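Local atomic coordinates of aminotransferase (Bacillus subtilis, PDB entry 6L1O), a protein that catalyses pyridoxal-phosphate-dependent transamination in the biosynthesis of the dipeptide antibiotic bacilysin. Residues B[118-123]-B[166-171]; B[107-112]-B[262-267]; B[34-39]-B[349-354]. One frame throughout, in Å; residues are numbered along the deposited sequence.

Contact 1. Residues B[118-123]-B[166-171]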
loop_
_atom_site.group_PDB
_atom_site.type_symbol
_atom_site.label_atom_id
_atom_site.label_comp_id
_atom_site.label_asym_id
_atom_site.label_seq_id
_atom_site.Cartn_x
_atom_site.Cartn_y
_atom_site.Cartn_z
ATOM N N GLY B 118 -19.172 2.498 -14.002
ATOM C CA GLY B 118 -20.330 1.971 -14.681
ATOM C C GLY B 118 -20.417 0.488 -14.950
ATOM O O GLY B 118 -21.459 0.032 -15.241
ATOM N N ASP B 119 -19.336 -0.252 -14.850
ATOM C CA ASP B 119 -19.370 -1.686 -15.013
ATOM C C ASP B 119 -20.110 -2.308 -13.789
ATOM O O ASP B 119 -20.247 -1.702 -12.785
ATOM C CB ASP B 119 -17.945 -2.256 -15.049
ATOM C CG ASP B 119 -17.216 -2.041 -16.365
ATOM O OD1 ASP B 119 -17.830 -1.654 -17.343
ATOM O OD2 ASP B 119 -16.006 -2.300 -16.432
ATOM N N ILE B 120 -20.557 -3.529 -13.915
ATOM C CA ILE B 120 -21.178 -4.271 -12.841
ATOM C C ILE B 120 -20.150 -5.230 -12.268
ATOM O O ILE B 120 -19.404 -5.858 -13.021
ATOM C CB ILE B 120 -22.436 -5.036 -13.318
ATOM C CG1 ILE B 120 -23.620 -4.064 -13.328
ATOM C CG2 ILE B 120 -22.743 -6.235 -12.425
ATOM C CD1 ILE B 120 -24.876 -4.558 -14.019
ATOM N N ALA B 121 -20.133 -5.350 -10.935
ATOM C CA ALA B 121 -19.377 -6.403 -10.247
ATOM C C ALA B 121 -20.386 -7.355 -9.564
ATOM O O ALA B 121 -21.293 -6.906 -8.872
ATOM C CB ALA B 121 -18.428 -5.804 -9.231
ATOM N N LEU B 122 -20.239 -8.630 -9.828
ATOM C CA LEU B 122 -21.024 -9.657 -9.190
ATOM C C LEU B 122 -20.404 -10.025 -7.825
ATOM O O LEU B 122 -19.250 -10.494 -7.796
ATOM C CB LEU B 122 -21.066 -10.894 -10.062
ATOM C CG LEU B 122 -21.752 -10.740 -11.438
ATOM C CD1 LEU B 122 -21.358 -11.870 -12.360
ATOM C CD2 LEU B 122 -23.234 -10.693 -11.217
ATOM N N VAL B 123 -21.174 -9.846 -6.748
ATOM C CA VAL B 123 -20.697 -10.026 -5.398
ATOM C C VAL B 123 -21.623 -10.942 -4.602
ATOM O O VAL B 123 -22.838 -10.772 -4.619
ATOM C CB VAL B 123 -20.588 -8.672 -4.636
ATOM C CG1 VAL B 123 -20.151 -8.867 -3.197
ATOM C CG2 VAL B 123 -19.605 -7.746 -5.318
ATOM N N GLU B 166 -23.575 -8.520 -19.794
ATOM C CA GLU B 166 -22.734 -7.676 -20.658
ATOM C C GLU B 166 -21.995 -6.606 -19.872
ATOM O O GLU B 166 -20.793 -6.368 -20.071
ATOM C CB GLU B 166 -23.576 -7.004 -21.765
ATOM C CG GLU B 166 -23.489 -7.697 -23.134
ATOM C CD GLU B 166 -22.119 -7.565 -23.806
ATOM O OE1 GLU B 166 -21.172 -6.974 -23.219
ATOM O OE2 GLU B 166 -21.991 -8.057 -24.947
ATOM N N LYS B 167 -22.710 -5.931 -18.990
ATOM C CA LYS B 167 -22.072 -4.956 -18.109
ATOM C C LYS B 167 -21.224 -5.598 -17.009
ATOM O O LYS B 167 -20.325 -4.952 -16.496
ATOM C CB LYS B 167 -23.079 -4.003 -17.501
ATOM C CG LYS B 167 -23.666 -3.036 -18.529
ATOM C CD LYS B 167 -22.571 -2.542 -19.500
ATOM C CE LYS B 167 -23.030 -1.418 -20.405
ATOM N NZ LYS B 167 -22.731 -1.797 -21.833
ATOM N N ALA B 168 -21.507 -6.862 -16.706
ATOM C CA ALA B 168 -20.753 -7.598 -15.659
ATOM C C ALA B 168 -19.329 -7.890 -16.085
ATOM O O ALA B 168 -19.081 -8.644 -16.974
ATOM C CB ALA B 168 -21.465 -8.868 -15.271
ATOM N N LYS B 169 -18.369 -7.244 -15.428
ATOM C CA LYS B 169 -16.951 -7.412 -15.795
ATOM C C LYS B 169 -16.078 -8.092 -14.761
ATOM O O LYS B 169 -14.976 -8.524 -15.076
ATOM C CB LYS B 169 -16.372 -6.087 -16.172
ATOM C CG LYS B 169 -17.035 -5.441 -17.376
ATOM C CD LYS B 169 -17.049 -6.308 -18.650
ATOM C CE LYS B 169 -15.630 -6.577 -19.195
ATOM N NZ LYS B 169 -15.499 -7.943 -19.831
ATOM N N LEU B 170 -16.603 -8.271 -13.558
ATOM C CA LEU B 170 -15.845 -8.882 -12.482
ATOM C C LEU B 170 -16.771 -9.591 -11.526
ATOM O O LEU B 170 -17.844 -9.099 -11.210
ATOM C CB LEU B 170 -15.058 -7.837 -11.747
ATOM C CG LEU B 170 -14.089 -8.395 -10.672
ATOM C CD1 LEU B 170 -12.664 -7.949 -10.886
ATOM C CD2 LEU B 170 -14.564 -7.998 -9.323
ATOM N N MET B 171 -16.334 -10.756 -11.075
ATOM C CA MET B 171 -16.995 -11.481 -10.053
ATOM C C MET B 171 -16.024 -11.846 -8.898
ATOM O O MET B 171 -14.944 -12.286 -9.150
ATOM C CB MET B 171 -17.541 -12.782 -10.654
ATOM C CG MET B 171 -18.174 -13.713 -9.585
ATOM S SD MET B 171 -18.914 -15.202 -10.259
ATOM C CE MET B 171 -17.599 -16.134 -10.858
#
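Lys-167 opens the pairing with Ile-120: its O accepts the Ile-120 N-H at 3.0 Å, an almost straight bond whose donor stands above the carbonyl plane. Ile-120 CG1 sits beside the backbone N (chi1 -82°) and CD1 extends from it (chi2 169°) to meet Lys-167 CB. From here two parallel strands, 120-123 and 168-171, run on at 33° to each other. Ala-168 presents its CB to CG2 of Ile-120, 4.1 Å away, and CD1 of Leu-122 reaches the same methyl. Lys-169 N donates to Ile-120 O, and the register then slips by one residue, a beta bulge that matches Ala-121 with Leu-170. The aliphatic start of Lys-169 crosses the Asp-119 carboxylate, CG to OD2 3.4 Å; no salt bridge forms, Lys-169 NZ lying 6.6 Å from Asp-119 OD2. NZ bonds to Asn-200 O, and OD2 accepts from Asn-116 N. Leu-170 O accepts the N-H of Leu-122 at 2.8 Å, and Met-171 lays CB against Leu-122 CB. The pair belongs to the interior of the large, mostly parallel aminotransferase sheet: strand 141-146 flanks 120-125, strand 202-206 flanks 168-174, and helix 130-137 packs on Ala-121 through Ile-135.

Contact 2. Residues B[107-112]-B[262-267]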
loop_
_atom_site.group_PDB
_atom_site.type_symbol
_atom_site.label_atom_id
_atom_site.label_comp_id
_atom_site.label_asym_id
_atom_site.label_seq_id
_atom_site.Cartn_x
_atom_site.Cartn_y
_atom_site.Cartn_z
ATOM N N LEU B 107 -7.280 -6.429 -3.190
ATOM C CA LEU B 107 -8.651 -6.241 -3.667
ATOM C C LEU B 107 -8.860 -4.864 -4.260
ATOM O O LEU B 107 -9.608 -4.702 -5.249
ATOM C CB LEU B 107 -9.685 -6.461 -2.554
ATOM C CG LEU B 107 -9.798 -7.853 -1.942
ATOM C CD1 LEU B 107 -10.585 -7.693 -0.637
ATOM C CD2 LEU B 107 -10.496 -8.768 -2.893
ATOM N N TYR B 108 -8.232 -3.852 -3.700
ATOM C CA TYR B 108 -8.352 -2.497 -4.246
ATOM C C TYR B 108 -7.670 -2.418 -5.624
ATOM O O TYR B 108 -8.255 -1.922 -6.584
ATOM C CB TYR B 108 -7.765 -1.457 -3.302
ATOM C CG TYR B 108 -7.626 -0.107 -3.928
ATOM C CD1 TYR B 108 -8.742 0.726 -4.050
ATOM C CD2 TYR B 108 -6.387 0.374 -4.376
ATOM C CE1 TYR B 108 -8.657 1.963 -4.632
ATOM C CE2 TYR B 108 -6.288 1.657 -4.974
ATOM C CZ TYR B 108 -7.441 2.437 -5.078
ATOM O OH TYR B 108 -7.407 3.659 -5.640
ATOM N N VAL B 109 -6.445 -2.905 -5.693
ATOM C CA VAL B 109 -5.651 -2.863 -6.967
ATOM C C VAL B 109 -6.370 -3.658 -8.056
ATOM O O VAL B 109 -6.487 -3.207 -9.188
ATOM C CB VAL B 109 -4.227 -3.359 -6.736
ATOM C CG1 VAL B 109 -3.440 -3.505 -8.050
ATOM C CG2 VAL B 109 -3.502 -2.458 -5.754
ATOM N N LEU B 110 -6.891 -4.832 -7.699
ATOM C CA LEU B 110 -7.499 -5.703 -8.659
ATOM C C LEU B 110 -8.743 -5.076 -9.229
ATOM O O LEU B 110 -8.911 -5.077 -10.448
ATOM C CB LEU B 110 -7.784 -7.089 -8.086
ATOM C CG LEU B 110 -6.580 -8.027 -7.919
ATOM C CD1 LEU B 110 -6.918 -9.203 -6.995
ATOM C CD2 LEU B 110 -6.107 -8.531 -9.241
ATOM N N THR B 111 -9.564 -4.464 -8.394
ATOM C CA THR B 111 -10.750 -3.749 -8.894
ATOM C C THR B 111 -10.461 -2.516 -9.707
ATOM O O THR B 111 -11.168 -2.226 -10.677
ATOM C CB THR B 111 -11.741 -3.434 -7.766
ATOM O OG1 THR B 111 -11.106 -2.629 -6.755
ATOM C CG2 THR B 111 -12.240 -4.715 -7.146
ATOM N N GLN B 112 -9.436 -1.755 -9.335
ATOM C CA GLN B 112 -9.012 -0.633 -10.144
ATOM C C GLN B 112 -8.507 -1.069 -11.516
ATOM O O GLN B 112 -8.713 -0.356 -12.531
ATOM C CB GLN B 112 -7.941 0.217 -9.425
ATOM C CG GLN B 112 -8.477 0.964 -8.203
ATOM C CD GLN B 112 -9.275 2.202 -8.623
ATOM O OE1 GLN B 112 -8.857 2.929 -9.536
ATOM N NE2 GLN B 112 -10.369 2.460 -7.958
ATOM N N ASN B 262 0.736 -5.135 -12.354
ATOM C CA ASN B 262 2.085 -4.673 -12.347
ATOM C C ASN B 262 2.218 -3.271 -12.899
ATOM O O ASN B 262 2.931 -2.457 -12.367
ATOM C CB ASN B 262 2.969 -5.614 -13.157
ATOM C CG ASN B 262 3.375 -6.874 -12.408
ATOM O OD1 ASN B 262 3.369 -6.948 -11.176
ATOM N ND2 ASN B 262 3.821 -7.846 -13.168
ATOM N N GLU B 263 1.460 -2.965 -13.951
ATOM C CA GLU B 263 1.453 -1.614 -14.471
ATOM C C GLU B 263 0.963 -0.574 -13.464
ATOM O O GLU B 263 1.612 0.439 -13.245
ATOM C CB GLU B 263 0.677 -1.590 -15.791
ATOM C CG GLU B 263 1.524 -2.277 -16.917
ATOM C CD GLU B 263 0.749 -2.615 -18.196
ATOM O OE1 GLU B 263 -0.365 -2.126 -18.395
ATOM O OE2 GLU B 263 1.243 -3.401 -19.021
ATOM N N PHE B 264 -0.170 -0.840 -12.837
ATOM C CA PHE B 264 -0.711 -0.006 -11.786
ATOM C C PHE B 264 0.267 0.192 -10.670
ATOM O O PHE B 264 0.613 1.280 -10.265
ATOM C CB PHE B 264 -2.002 -0.643 -11.214
ATOM C CG PHE B 264 -2.726 0.241 -10.240
ATOM C CD1 PHE B 264 -3.824 0.998 -10.615
ATOM C CD2 PHE B 264 -2.351 0.252 -8.903
ATOM C CE1 PHE B 264 -4.480 1.833 -9.682
ATOM C CE2 PHE B 264 -3.002 1.054 -7.997
ATOM C CZ PHE B 264 -4.056 1.836 -8.374
ATOM N N GLN B 265 0.746 -0.916 -10.145
ATOM C CA GLN B 265 1.646 -0.874 -9.010
ATOM C C GLN B 265 2.992 -0.204 -9.293
ATOM O O GLN B 265 3.594 0.378 -8.375
ATOM C CB GLN B 265 1.751 -2.325 -8.448
ATOM C CG GLN B 265 0.940 -2.381 -7.239
ATOM C CD GLN B 265 0.774 -3.691 -6.503
ATOM O OE1 GLN B 265 -0.163 -3.774 -5.715
ATOM N NE2 GLN B 265 1.587 -4.719 -6.793
ATOM N N ASP B 266 3.443 -0.192 -10.562
ATOM C CA ASP B 266 4.661 0.485 -10.909
ATOM C C ASP B 266 4.539 1.993 -10.644
ATOM O O ASP B 266 5.559 2.675 -10.429
ATOM C CB ASP B 266 5.034 0.246 -12.410
ATOM C CG ASP B 266 5.668 -1.089 -12.686
ATOM O OD1 ASP B 266 6.096 -1.830 -11.753
ATOM O OD2 ASP B 266 5.744 -1.424 -13.901
ATOM N N HIS B 267 3.312 2.505 -10.701
ATOM C CA HIS B 267 3.052 3.937 -10.450
ATOM C C HIS B 267 2.868 4.317 -8.997
ATOM O O HIS B 267 2.812 5.516 -8.682
ATOM C CB HIS B 267 1.823 4.372 -11.267
ATOM C CG HIS B 267 2.111 4.444 -12.747
ATOM N ND1 HIS B 267 2.465 5.617 -13.380
ATOM C CD2 HIS B 267 2.176 3.478 -13.690
ATOM C CE1 HIS B 267 2.676 5.370 -14.664
ATOM N NE2 HIS B 267 2.540 4.072 -14.870
#
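Tyr-108 and Val-109 on one side, Phe-264 on the other, illustrate how two crossing helices can be bridged largely by one aromatic ring. The first residues of helix 103-114, Gly-103 and Lys-104, belong to the PLP pocket of this class I aminotransferase. Its segment 107-112 and segment 262-266 of helix 255-266 cross at 114°, their axes 10.1 Å apart. That spacing is bridged by side chains, chiefly the ring of Phe-264, carried across by a CG anti to its own backbone N (chi1 -173°).

Tyr-108 comes first along helix 103-114. Its CE2 approaches Phe-264 CZ at 4.1 Å, and the two side chains cross at about a right angle. The phenol end lies in the dimer interface, where OH is hydrogen-bonded to the OH of Tyr-108 of the second subunit.

Val-109 points toward the other helix and uses both methyls. CG1 touches Phe-264 CD2 at 4.0 Å; CG2 is near CE2 of the same ring and also meets the amide of Gln-265. Gln-112 completes the set, its CB 3.8 Å from Phe-264 CE1, so that three residues of one helix touch a single ring, at CD2, CE1 and CZ. The same glutamine lies over one face of the Tyr-108 ring, with CG 3.6 Å above the plane and offset toward the rim. Met-137 of the second subunit also packs on Phe-264, and the interhelical contact thus borders the dimer interface.

Gln-265, extended beyond CG, crosses Val-109 at about a right angle. Its NE2 donates to Leu-99 O in strand 97-100, whereas OE1 is buried without a polar partner in the model and rests 3.6 Å from Val-109 CG2.

Contact 3. Residues B[34-39]-B[349-354]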
loop_
_atom_site.group_PDB
_atom_site.type_symbol
_atom_site.label_atom_id
_atom_site.label_comp_id
_atom_site.label_asym_id
_atom_site.label_seq_id
_atom_site.Cartn_x
_atom_site.Cartn_y
_atom_site.Cartn_z
ATOM N N ILE B 34 -14.918 -6.852 28.201
ATOM C CA ILE B 34 -15.598 -7.401 27.002
ATOM C C ILE B 34 -14.861 -8.617 26.454
ATOM O O ILE B 34 -13.654 -8.612 26.311
ATOM C CB ILE B 34 -15.839 -6.302 25.940
ATOM C CG1 ILE B 34 -16.912 -5.311 26.472
ATOM C CG2 ILE B 34 -16.339 -6.913 24.635
ATOM C CD1 ILE B 34 -17.266 -4.184 25.544
ATOM N N ILE B 35 -15.608 -9.671 26.151
ATOM C CA ILE B 35 -15.076 -10.812 25.411
ATOM C C ILE B 35 -15.442 -10.678 23.942
ATOM O O ILE B 35 -16.634 -10.719 23.593
ATOM C CB ILE B 35 -15.688 -12.113 25.899
ATOM C CG1 ILE B 35 -15.147 -12.412 27.292
ATOM C CG2 ILE B 35 -15.382 -13.240 24.932
ATOM C CD1 ILE B 35 -15.563 -13.768 27.720
ATOM N N ASN B 36 -14.424 -10.567 23.098
ATOM C CA ASN B 36 -14.632 -10.205 21.693
ATOM C C ASN B 36 -14.450 -11.421 20.737
ATOM O O ASN B 36 -13.360 -11.772 20.365
ATOM C CB ASN B 36 -13.695 -9.057 21.334
ATOM C CG ASN B 36 -13.767 -8.679 19.864
ATOM O OD1 ASN B 36 -14.698 -9.065 19.138
ATOM N ND2 ASN B 36 -12.763 -7.959 19.406
ATOM N N LEU B 37 -15.552 -12.032 20.359
ATOM C CA LEU B 37 -15.512 -13.067 19.337
ATOM C C LEU B 37 -16.010 -12.520 17.977
ATOM O O LEU B 37 -16.571 -13.269 17.178
ATOM C CB LEU B 37 -16.327 -14.263 19.757
ATOM C CG LEU B 37 -15.995 -14.834 21.133
ATOM C CD1 LEU B 37 -16.755 -16.124 21.378
ATOM C CD2 LEU B 37 -14.496 -15.031 21.342
ATOM N N GLY B 38 -15.829 -11.220 17.763
ATOM C CA GLY B 38 -16.399 -10.581 16.574
ATOM C C GLY B 38 -15.458 -10.359 15.408
ATOM O O GLY B 38 -15.909 -9.872 14.371
ATOM N N GLN B 39 -14.165 -10.652 15.577
ATOM C CA GLN B 39 -13.153 -10.209 14.606
ATOM C C GLN B 39 -12.283 -11.369 14.201
ATOM O O GLN B 39 -12.273 -12.364 14.829
ATOM C CB GLN B 39 -12.276 -9.059 15.173
ATOM C CG GLN B 39 -13.062 -7.796 15.399
ATOM C CD GLN B 39 -12.241 -6.681 15.948
ATOM O OE1 GLN B 39 -11.650 -6.804 17.009
ATOM N NE2 GLN B 39 -12.180 -5.568 15.217
ATOM N N HIS B 349 -21.940 -8.284 27.756
ATOM C CA HIS B 349 -20.652 -7.747 27.375
ATOM C C HIS B 349 -19.804 -8.682 26.527
ATOM O O HIS B 349 -18.596 -8.857 26.787
ATOM C CB HIS B 349 -19.893 -7.324 28.623
ATOM C CG HIS B 349 -20.572 -6.233 29.380
ATOM N ND1 HIS B 349 -20.167 -5.851 30.635
ATOM C CD2 HIS B 349 -21.621 -5.440 29.059
ATOM C CE1 HIS B 349 -20.931 -4.851 31.054
ATOM N NE2 HIS B 349 -21.816 -4.577 30.113
ATOM N N VAL B 350 -20.429 -9.277 25.515
ATOM C CA VAL B 350 -19.692 -10.074 24.487
ATOM C C VAL B 350 -19.949 -9.505 23.091
ATOM O O VAL B 350 -21.004 -8.892 22.853
ATOM C CB VAL B 350 -20.090 -11.540 24.536
ATOM C CG1 VAL B 350 -19.803 -12.098 25.941
ATOM C CG2 VAL B 350 -21.543 -11.783 24.153
ATOM N N VAL B 351 -18.988 -9.710 22.189
ATOM C CA VAL B 351 -19.102 -9.277 20.800
ATOM C C VAL B 351 -19.166 -10.436 19.866
ATOM O O VAL B 351 -18.266 -11.300 19.857
ATOM C CB VAL B 351 -17.930 -8.368 20.397
ATOM C CG1 VAL B 351 -18.037 -7.963 18.896
ATOM C CG2 VAL B 351 -17.897 -7.161 21.280
ATOM N N VAL B 352 -20.256 -10.504 19.120
ATOM C CA VAL B 352 -20.354 -11.325 17.885
ATOM C C VAL B 352 -20.589 -10.387 16.671
ATOM O O VAL B 352 -21.023 -9.252 16.859
ATOM C CB VAL B 352 -21.438 -12.393 17.951
ATOM C CG1 VAL B 352 -21.162 -13.339 19.112
ATOM C CG2 VAL B 352 -22.815 -11.762 18.100
ATOM N N THR B 353 -20.315 -10.849 15.463
ATOM C CA THR B 353 -20.517 -10.002 14.301
ATOM C C THR B 353 -21.931 -10.223 13.776
ATOM O O THR B 353 -22.273 -11.342 13.435
ATOM C CB THR B 353 -19.537 -10.309 13.175
ATOM O OG1 THR B 353 -18.237 -10.525 13.694
ATOM C CG2 THR B 353 -19.504 -9.133 12.156
ATOM N N PRO B 354 -22.723 -9.157 13.651
ATOM C CA PRO B 354 -24.069 -9.378 13.118
ATOM C C PRO B 354 -23.995 -9.729 11.664
ATOM O O PRO B 354 -23.212 -9.142 10.920
ATOM C CB PRO B 354 -24.788 -8.022 13.379
ATOM C CG PRO B 354 -23.699 -7.026 13.509
ATOM C CD PRO B 354 -22.465 -7.734 13.968
#
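A two-stranded parallel sheet, formed by residues 35-36 and 350-351, joins the N-terminal part of the chain to its C-terminal part, with Ile-35 paired to Val-350 and Asn-36 to Val-351. His-349, which leaves helix 337-348 with positive phi, offers its O to Ile-35 N at 3.2 Å, the donor in the carbonyl plane. Val-351 N returns a bond to Ile-35 O at 2.9 Å, and Leu-37 N makes a weak one to Val-351 O.

Val-351 is central to the side-chain contact, and its two methyls diverge. CG1, anti to the backbone N (chi1 178°), lies 3.5 Å from Asn-36 OD1, while CG2 meets CG2 of Ile-34 at 3.7 Å. Val-24 of helix 16-28 packs against both Ile-34 and Val-351. On the other face, Ile-35 CB faces Val-350 CG1, and helix 374-385 lies there through Glu-379 and Phe-380.

At the end of the pairing, Asn-36 also forms an Asx turn: its OD1 accepts the Gly-38 N-H at 2.8 Å, and its ND2 donates to Gln-39 OE1, which lies in the plane of the asparagine amide. These two bonds hold the amide in its rotation. Gly-38 CA packs close to Val-351 CG1, at 3.9 Å. Further along the second segment, strand 353-354 joins an antiparallel sheet beside 365-369, where Thr-353 is bound through its backbone to Arg-367. The Thr-353 side chain lies about 7 Å from that of Asn-178, a PLP-pocket residue.

Followed from the N terminus, the chain first lays down residues 34-39, whose partner 349-354 arrives 310 residues later, so contact 3 closes the widest loop and ties the N-terminal part to the C-terminal one. Inside it, helix 103-114 opens contact 2, which closes at 262-267 and joins two helices near the dimer interface. Strand 120-125 follows that helix directly, and contact 1 closes with 166-171 within the large sheet. The loops are therefore nested, none crossing another. Contacts 1 and 2 are neighbours, about 5 Å apart at their nearest atoms, whereas contacts 2 and 3 lie on opposite sides of the chain's centre, with their own centres 34 Å apart.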